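Local coordinates for uncharacterized protein (Listeria monocytogenes, PDB 3MAB) that is of unknown function but has the all-helical TfoX C-terminal domain, of the helix-hairpin-helix clan, found in proteins related to competence regulators, at residues B[35-40]-B[76-81]. The protein carries 2 engineered substitutions. Sequence-based numbering, arbitrary orientation.
Sequences GSKEAF and IELKKF
In the all-helical fold of the TfoX C-terminal domain, helix 28-46 and helix 72-85 are packed side by side, and Lys37 on the first spans the gap to Glu77 and Phe81 on the second. The short segments run nearly parallel, at 26°, with their axes 11.6 Å apart, a spacing bridged mainly by side chains. Lys37 illustrates how one long side chain can serve two chemistries at once. Its CG lies anti to its own carbonyl carbon (chi1 -69°) and the chain is extended beyond it, which lays CG over one face of the Phe81 ring and carries the ammonium onward to Glu77. The CH-pi contact places Lys37 CG 4.1 Å from the Phe81 ring centroid, near the ring normal but shifted toward the rim, while Lys37 CB lies 3.9 Å from Phe81 CE2. At the far end, Lys37 NZ donates a 2.8 Å salt-bridge hydrogen bond to Glu77 OE2, meeting it on the anti side and 21° out of the carboxylate plane. Glu77, crossing the lysine at about a right angle, gives its other oxygen to Lys74, so two cations share this carboxylate and probably favour its charged form. Beside the lysine, an apolar pair adds to the contact: the Phe81 ring extends toward helix 28-46, where its CE2 lies 4.3 Å from Phe40 CD2, a loose apolar contact; Phe40 also packs against Trp44 and Leu55. Helix 52-63 closes the inner side of the junction: Leu78 touches its Tyr56 and Glu59, and Glu59 is hydrogen-bonded to the buried Ser36 hydroxyl. That same hydroxyl oxygen, Ser36 OG, rests 4.0 Å from the CD2 methyl of Leu78.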
loop_
_atom_site.group_PDB
_atom_site.type_symbol
_atom_site.label_atom_id
_atom_site.label_comp_id
_atom_site.label_asym_id
_atom_site.label_seq_id
_atom_site.Cartn_x
_atom_site.Cartn_y
_atom_site.Cartn_z
ATOM N N GLY B 35 -3.991 2.994 13.840
ATOM C CA GLY B 35 -3.046 1.951 13.538
ATOM C C GLY B 35 -3.641 0.596 13.250
ATOM O O GLY B 35 -4.847 0.329 13.474
ATOM N N SER B 36 -2.791 -0.311 12.753
ATOM C CA SER B 36 -3.282 -1.560 12.220
ATOM C C SER B 36 -3.814 -2.483 13.297
ATOM O O SER B 36 -4.806 -3.178 13.065
ATOM C CB SER B 36 -2.242 -2.276 11.403
ATOM O OG SER B 36 -1.127 -2.618 12.194
ATOM N N LYS B 37 -3.163 -2.554 14.461
ATOM C CA LYS B 37 -3.603 -3.500 15.482
ATOM C C LYS B 37 -4.982 -3.113 16.032
ATOM O O LYS B 37 -5.871 -3.958 16.176
ATOM C CB LYS B 37 -2.597 -3.612 16.609
ATOM C CG LYS B 37 -1.282 -4.294 16.163
ATOM C CD LYS B 37 -0.368 -4.381 17.409
ATOM C CE LYS B 37 1.014 -4.902 17.054
ATOM N NZ LYS B 37 2.072 -4.397 18.000
ATOM N N GLU B 38 -5.152 -1.828 16.340
ATOM C CA GLU B 38 -6.463 -1.369 16.832
ATOM C C GLU B 38 -7.531 -1.559 15.718
ATOM O O GLU B 38 -8.615 -2.025 15.987
ATOM C CB GLU B 38 -6.437 0.081 17.265
ATOM C CG GLU B 38 -7.847 0.503 17.710
ATOM C CD GLU B 38 -7.979 1.847 18.342
ATOM O OE1 GLU B 38 -7.032 2.392 18.951
ATOM O OE2 GLU B 38 -9.114 2.407 18.245
ATOM N N ALA B 39 -7.213 -1.192 14.488
ATOM C CA ALA B 39 -8.200 -1.326 13.408
ATOM C C ALA B 39 -8.593 -2.802 13.240
ATOM O O ALA B 39 -9.769 -3.148 13.118
ATOM C CB ALA B 39 -7.656 -0.740 12.141
ATOM N N PHE B 40 -7.603 -3.674 13.279
ATOM C CA PHE B 40 -7.848 -5.108 13.184
ATOM C C PHE B 40 -8.747 -5.567 14.319
ATOM O O PHE B 40 -9.689 -6.295 14.066
ATOM C CB PHE B 40 -6.558 -5.930 13.178
ATOM C CG PHE B 40 -6.786 -7.379 13.065
ATOM C CD1 PHE B 40 -6.903 -7.945 11.825
ATOM C CD2 PHE B 40 -6.913 -8.206 14.168
ATOM C CE1 PHE B 40 -7.173 -9.265 11.669
ATOM C CE2 PHE B 40 -7.173 -9.567 13.980
ATOM C CZ PHE B 40 -7.288 -10.073 12.725
ATOM N N ILE B 76 6.719 -10.334 11.819
ATOM C CA ILE B 76 6.788 -11.175 13.005
ATOM C C ILE B 76 6.023 -10.557 14.152
ATOM O O ILE B 76 5.333 -11.259 14.895
ATOM C CB ILE B 76 8.260 -11.554 13.328
ATOM C CG1 ILE B 76 8.724 -12.555 12.270
ATOM C CG2 ILE B 76 8.381 -12.121 14.767
ATOM C CD1 ILE B 76 10.231 -12.736 12.233
ATOM N N GLU B 77 6.112 -9.249 14.346
ATOM C CA GLU B 77 5.370 -8.544 15.378
ATOM C C GLU B 77 3.860 -8.760 15.200
ATOM O O GLU B 77 3.102 -9.050 16.173
ATOM C CB GLU B 77 5.745 -7.056 15.324
ATOM C CG GLU B 77 4.943 -6.176 16.274
ATOM C CD GLU B 77 5.148 -4.708 16.051
ATOM O OE1 GLU B 77 5.943 -4.321 15.179
ATOM O OE2 GLU B 77 4.520 -3.931 16.795
ATOM N N LEU B 78 3.386 -8.680 13.961
ATOM C CA LEU B 78 1.977 -8.783 13.698
ATOM C C LEU B 78 1.541 -10.219 13.917
ATOM O O LEU B 78 0.458 -10.466 14.451
ATOM C CB LEU B 78 1.672 -8.312 12.266
ATOM C CG LEU B 78 1.931 -6.831 12.018
ATOM C CD1 LEU B 78 1.787 -6.551 10.545
ATOM C CD2 LEU B 78 1.064 -5.891 12.806
ATOM N N LYS B 79 2.348 -11.170 13.482
ATOM C CA LYS B 79 2.035 -12.599 13.698
ATOM C C LYS B 79 1.950 -12.935 15.178
ATOM O O LYS B 79 1.027 -13.679 15.601
ATOM C CB LYS B 79 3.085 -13.476 13.034
ATOM C CG LYS B 79 2.730 -14.898 13.118
ATOM C CD LYS B 79 3.702 -15.817 12.373
ATOM C CE LYS B 79 3.395 -15.908 10.884
ATOM N NZ LYS B 79 3.915 -17.175 10.271
ATOM N N LYS B 80 2.846 -12.404 15.979
ATOM C CA LYS B 80 2.797 -12.675 17.422
ATOM C C LYS B 80 1.481 -12.148 17.984
ATOM O O LYS B 80 0.860 -12.796 18.813
ATOM C CB LYS B 80 3.972 -12.042 18.125
ATOM C CG LYS B 80 5.257 -12.683 17.856
ATOM C CD LYS B 80 5.252 -14.223 17.846
ATOM C CE LYS B 80 6.186 -14.760 16.723
ATOM N NZ LYS B 80 5.829 -14.243 15.346
ATOM N N PHE B 81 1.072 -10.967 17.606
ATOM C CA PHE B 81 -0.186 -10.335 18.056
ATOM C C PHE B 81 -1.359 -11.195 17.634
ATOM O O PHE B 81 -2.191 -11.586 18.457
ATOM C CB PHE B 81 -0.257 -8.921 17.533
ATOM C CG PHE B 81 -1.595 -8.268 17.681
ATOM C CD1 PHE B 81 -2.121 -7.939 18.933
ATOM C CD2 PHE B 81 -2.338 -8.017 16.582
ATOM C CE1 PHE B 81 -3.347 -7.326 19.035
ATOM C CE2 PHE B 81 -3.578 -7.404 16.685
ATOM C CZ PHE B 81 -4.049 -7.060 17.913
#